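Local coordinates for acetyl-CoA C-acetyltransferase (Syntrophomonas wolfei subsp. wolfei, PDB 7N7Z), which probably catalyses acetyl transfer between two acetyl-CoA molecules to give acetoacetyl-CoA and free CoA, at residues 276-289 with 390-402. Numbering follows the deposited sequence.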
loop_
_atom_site.group_PDB
_atom_site.type_symbol
_atom_site.label_atom_id
_atom_site.label_comp_id
_atom_site.label_asym_id
_atom_site.label_seq_id
_atom_site.Cartn_x
_atom_site.Cartn_y
_atom_site.Cartn_z
ATOM N N LEU B 276 -9.090 45.150 14.515
ATOM C CA LEU B 276 -10.374 44.896 13.871
ATOM C C LEU B 276 -11.456 44.541 14.886
ATOM O O LEU B 276 -12.583 45.037 14.791
ATOM C CB LEU B 276 -10.225 43.782 12.835
ATOM C CG LEU B 276 -9.054 43.949 11.864
ATOM C CD1 LEU B 276 -9.043 42.843 10.820
ATOM C CD2 LEU B 276 -9.110 45.308 11.195
ATOM N N MET B 277 -11.142 43.684 15.854
ATOM C CA MET B 277 -12.086 43.379 16.920
ATOM C C MET B 277 -11.320 42.776 18.089
ATOM O O MET B 277 -10.165 42.365 17.957
ATOM C CB MET B 277 -13.200 42.444 16.434
ATOM C CG MET B 277 -12.734 41.083 15.967
ATOM S SD MET B 277 -14.125 40.036 15.491
ATOM C CE MET B 277 -13.273 38.668 14.713
ATOM N N LYS B 278 -11.984 42.738 19.241
ATOM C CA LYS B 278 -11.367 42.345 20.501
ATOM C C LYS B 278 -11.978 41.041 20.991
ATOM O O LYS B 278 -13.206 40.899 21.028
ATOM C CB LYS B 278 -11.549 43.438 21.558
ATOM C CG LYS B 278 -11.358 42.957 22.992
ATOM C CD LYS B 278 -11.038 44.110 23.937
ATOM C CE LYS B 278 -12.054 45.230 23.802
ATOM N NZ LYS B 278 -11.969 46.229 24.904
ATOM N N LEU B 279 -11.121 40.099 21.372
ATOM C CA LEU B 279 -11.584 38.858 21.975
ATOM C C LEU B 279 -12.360 39.154 23.250
ATOM O O LEU B 279 -11.846 39.809 24.163
ATOM C CB LEU B 279 -10.392 37.950 22.274
ATOM C CG LEU B 279 -10.700 36.627 22.978
ATOM C CD1 LEU B 279 -11.558 35.730 22.099
ATOM C CD2 LEU B 279 -9.409 35.923 23.365
ATOM N N VAL B 280 -13.597 38.676 23.310
ATOM C CA VAL B 280 -14.436 38.807 24.498
ATOM C C VAL B 280 -14.422 37.528 25.322
ATOM O O VAL B 280 -14.232 37.563 26.538
ATOM C CB VAL B 280 -15.877 39.190 24.094
ATOM C CG1 VAL B 280 -16.763 39.301 25.329
ATOM C CG2 VAL B 280 -15.888 40.493 23.303
ATOM N N GLY B 281 -14.628 36.390 24.670
ATOM C CA GLY B 281 -14.627 35.115 25.357
ATOM C C GLY B 281 -14.411 33.988 24.377
ATOM O O GLY B 281 -14.572 34.151 23.163
ATOM N N ILE B 282 -14.037 32.835 24.922
ATOM C CA ILE B 282 -13.772 31.646 24.120
ATOM C C ILE B 282 -13.579 30.475 25.073
ATOM O O ILE B 282 -12.852 30.585 26.066
ATOM C CB ILE B 282 -12.543 31.844 23.214
ATOM C CG1 ILE B 282 -12.341 30.620 22.319
ATOM C CG2 ILE B 282 -11.300 32.110 24.049
ATOM C CD1 ILE B 282 -11.461 30.887 21.116
ATOM N N CYS B 283 -14.227 29.351 24.789
ATOM C CA CYS B 283 -14.173 28.211 25.695
ATOM C C CYS B 283 -14.676 26.977 24.962
ATOM O O CYS B 283 -15.194 27.059 23.846
ATOM C CB CYS B 283 -14.999 28.465 26.959
ATOM S SG CYS B 283 -16.776 28.652 26.669
ATOM N N SER B 284 -14.508 25.830 25.611
ATOM C CA SER B 284 -15.013 24.559 25.122
ATOM C C SER B 284 -16.067 24.019 26.080
ATOM O O SER B 284 -16.163 24.436 27.238
ATOM C CB SER B 284 -13.882 23.534 24.967
ATOM O OG SER B 284 -12.838 24.040 24.154
ATOM N N GLU B 285 -16.866 23.084 25.574
ATOM C CA GLU B 285 -17.841 22.374 26.391
ATOM C C GLU B 285 -18.357 21.176 25.606
ATOM O O GLU B 285 -18.847 21.327 24.482
ATOM C CB GLU B 285 -18.992 23.291 26.805
ATOM C CG GLU B 285 -19.998 22.628 27.742
ATOM C CD GLU B 285 -19.452 22.417 29.145
ATOM O OE1 GLU B 285 -18.391 22.994 29.469
ATOM O OE2 GLU B 285 -20.081 21.669 29.925
ATOM N N GLY B 286 -18.251 19.987 26.188
ATOM C CA GLY B 286 -18.511 18.762 25.472
ATOM C C GLY B 286 -19.916 18.227 25.665
ATOM O O GLY B 286 -20.633 18.600 26.592
ATOM N N VAL B 287 -20.305 17.349 24.742
ATOM C CA VAL B 287 -21.500 16.531 24.857
ATOM C C VAL B 287 -21.112 15.114 24.452
ATOM O O VAL B 287 -20.024 14.875 23.928
ATOM C CB VAL B 287 -22.667 17.052 23.992
ATOM C CG1 VAL B 287 -23.112 18.426 24.470
ATOM C CG2 VAL B 287 -22.271 17.097 22.524
ATOM N N ASP B 288 -22.014 14.170 24.704
ATOM C CA ASP B 288 -21.721 12.780 24.384
ATOM C C ASP B 288 -21.395 12.632 22.902
ATOM O O ASP B 288 -22.066 13.205 22.039
ATOM C CB ASP B 288 -22.900 11.884 24.757
ATOM C CG ASP B 288 -22.556 10.411 24.674
ATOM O OD1 ASP B 288 -22.530 9.867 23.548
ATOM O OD2 ASP B 288 -22.302 9.799 25.732
ATOM N N ALA B 289 -20.348 11.854 22.613
ATOM C CA ALA B 289 -19.887 11.701 21.237
ATOM C C ALA B 289 -21.021 11.294 20.305
ATOM O O ALA B 289 -21.065 11.718 19.145
ATOM C CB ALA B 289 -18.759 10.669 21.178
ATOM N N GLY B 390 -16.543 16.672 16.358
ATOM C CA GLY B 390 -16.507 15.226 16.415
ATOM C C GLY B 390 -15.938 14.754 17.736
ATOM O O GLY B 390 -14.831 15.147 18.118
ATOM N N GLY B 391 -16.689 13.914 18.448
ATOM C CA GLY B 391 -16.345 13.486 19.779
ATOM C C GLY B 391 -17.123 14.200 20.867
ATOM O O GLY B 391 -17.419 13.594 21.903
ATOM N N GLY B 392 -17.455 15.473 20.656
ATOM C CA GLY B 392 -18.313 16.191 21.577
ATOM C C GLY B 392 -17.786 17.541 22.021
ATOM O O GLY B 392 -18.564 18.487 22.180
ATOM N N SER B 393 -16.474 17.649 22.225
ATOM C CA SER B 393 -15.893 18.864 22.787
ATOM C C SER B 393 -16.072 20.054 21.851
ATOM O O SER B 393 -15.186 20.358 21.046
ATOM C CB SER B 393 -14.408 18.649 23.089
ATOM O OG SER B 393 -14.232 17.695 24.125
ATOM N N ALA B 394 -17.207 20.740 21.962
ATOM C CA ALA B 394 -17.516 21.873 21.105
ATOM C C ALA B 394 -16.943 23.165 21.684
ATOM O O ALA B 394 -16.495 23.219 22.831
ATOM C CB ALA B 394 -19.028 22.001 20.918
ATOM N N MET B 395 -16.969 24.220 20.871
ATOM C CA MET B 395 -16.382 25.495 21.248
ATOM C C MET B 395 -17.299 26.637 20.836
ATOM O O MET B 395 -18.145 26.500 19.947
ATOM C CB MET B 395 -15.001 25.691 20.608
ATOM C CG MET B 395 -13.865 25.054 21.385
ATOM S SD MET B 395 -12.253 25.407 20.660
ATOM C CE MET B 395 -11.812 26.903 21.544
ATOM N N ALA B 396 -17.111 27.774 21.502
ATOM C CA ALA B 396 -17.802 29.010 21.171
ATOM C C ALA B 396 -16.910 30.173 21.575
ATOM O O ALA B 396 -16.103 30.060 22.500
ATOM C CB ALA B 396 -19.163 29.107 21.870
ATOM N N SER B 397 -17.057 31.293 20.870
ATOM C CA SER B 397 -16.235 32.465 21.133
ATOM C C SER B 397 -17.048 33.719 20.850
ATOM O O SER B 397 -17.954 33.713 20.011
ATOM C CB SER B 397 -14.957 32.456 20.286
ATOM O OG SER B 397 -15.255 32.299 18.910
ATOM N N LEU B 398 -16.710 34.795 21.561
ATOM C CA LEU B 398 -17.407 36.068 21.449
ATOM C C LEU B 398 -16.404 37.184 21.200
ATOM O O LEU B 398 -15.288 37.162 21.727
ATOM C CB LEU B 398 -18.217 36.371 22.711
ATOM C CG LEU B 398 -19.313 35.355 23.035
ATOM C CD1 LEU B 398 -19.727 35.471 24.494
ATOM C CD2 LEU B 398 -20.508 35.542 22.114
ATOM N N TRP B 399 -16.812 38.159 20.390
ATOM C CA TRP B 399 -15.925 39.225 19.950
ATOM C C TRP B 399 -16.725 40.514 19.830
ATOM O O TRP B 399 -17.952 40.494 19.692
ATOM C CB TRP B 399 -15.261 38.882 18.608
ATOM C CG TRP B 399 -14.687 37.486 18.538
ATOM C CD1 TRP B 399 -15.382 36.311 18.452
ATOM C CD2 TRP B 399 -13.300 37.129 18.540
ATOM N NE1 TRP B 399 -14.514 35.249 18.405
ATOM C CE2 TRP B 399 -13.230 35.724 18.457
ATOM C CE3 TRP B 399 -12.111 37.861 18.605
ATOM C CZ2 TRP B 399 -12.019 35.036 18.439
ATOM C CZ3 TRP B 399 -10.909 37.177 18.587
ATOM C CH2 TRP B 399 -10.872 35.778 18.503
ATOM N N THR B 400 -16.016 41.641 19.887
ATOM C CA THR B 400 -16.634 42.947 19.720
ATOM C C THR B 400 -15.702 43.857 18.934
ATOM O O THR B 400 -14.477 43.763 19.041
ATOM C CB THR B 400 -16.971 43.608 21.067
ATOM O OG1 THR B 400 -17.713 44.814 20.835
ATOM C CG2 THR B 400 -15.703 43.938 21.852
ATOM N N ARG B 401 -16.304 44.747 18.141
ATOM C CA ARG B 401 -15.570 45.774 17.411
ATOM C C ARG B 401 -15.421 47.060 18.216
ATOM O O ARG B 401 -15.336 48.149 17.632
ATOM C CB ARG B 401 -16.258 46.056 16.075
ATOM C CG ARG B 401 -16.302 44.854 15.145
ATOM C CD ARG B 401 -17.007 45.181 13.841
ATOM N NE ARG B 401 -16.236 46.113 13.026
ATOM C CZ ARG B 401 -16.764 46.986 12.177
ATOM N NH1 ARG B 401 -18.073 47.079 12.003
ATOM N NH2 ARG B 401 -15.958 47.787 11.487
ATOM N N ASP B 402 -15.381 46.959 19.541
ATOM C CA ASP B 402 -15.296 48.125 20.415
ATOM C C ASP B 402 -16.410 49.120 20.112
ATOM O O ASP B 402 -17.242 49.413 20.972
ATOM C CB ASP B 402 -13.932 48.802 20.275
ATOM C CG ASP B 402 -12.807 47.952 20.820
ATOM O OD1 ASP B 402 -13.087 47.089 21.677
ATOM O OD2 ASP B 402 -11.648 48.146 20.395
HETATM O O HOH W 1 -13.766 46.651 13.229
HETATM O O HOH W 2 -18.853 12.089 17.558
#
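Trp-399 lies between Leu-279 and Met-277, from the segment 276-289, which runs antiparallel to its own strand 394-400: Leu-279 CD1 makes a CH-pi contact over one face, 3.7 Å from the centroid of the six-membered ring, and Met-277 CE lies over the rim of the opposite face. Met-277 SD makes an oblique Met-aromatic contact, 4.7 Å from the centroid of the five-membered ring. The indole nitrogen is satisfied within its own strand, Trp-399 NE1 donating to Ser-397 OG (3.1 Å, 161°) nearly in the ring plane, which fixes the ring's rotation. A leucine in place of Trp-399 would probably leave Ser-397 OG without this donor and open a gap between Met-277 and Leu-279.

At a classic beta bulge, Val-280 N (2.8 Å) and Gly-281 N (3.1 Å) both donate to Leu-398 O from the same face of its carbonyl plane, while Leu-398 N returns a bond to Gly-281 O. Lys-278 and Thr-400 exchange two backbone bonds on one side of the bulge, Cys-283 with Ala-396 and Glu-285 with Ala-394 on the other. Lys-278 NZ pairs chiefly with Glu-7 and more loosely with Asp-402 OD1 (3.5 Å), Glu-285 with Lys-302, and Ser-393 OG bonds to Ser-83 of the second subunit. Ala-394 lies near the predicted active-site residue Cys-388.

Both strands sit centrally in the mixed sheet, flanked by strands 8-20 and 382-387, with helices 94-107 and 360-378 on the Leu-279 and Trp-399 side and helix 296-307 against Cys-283 and Ala-396.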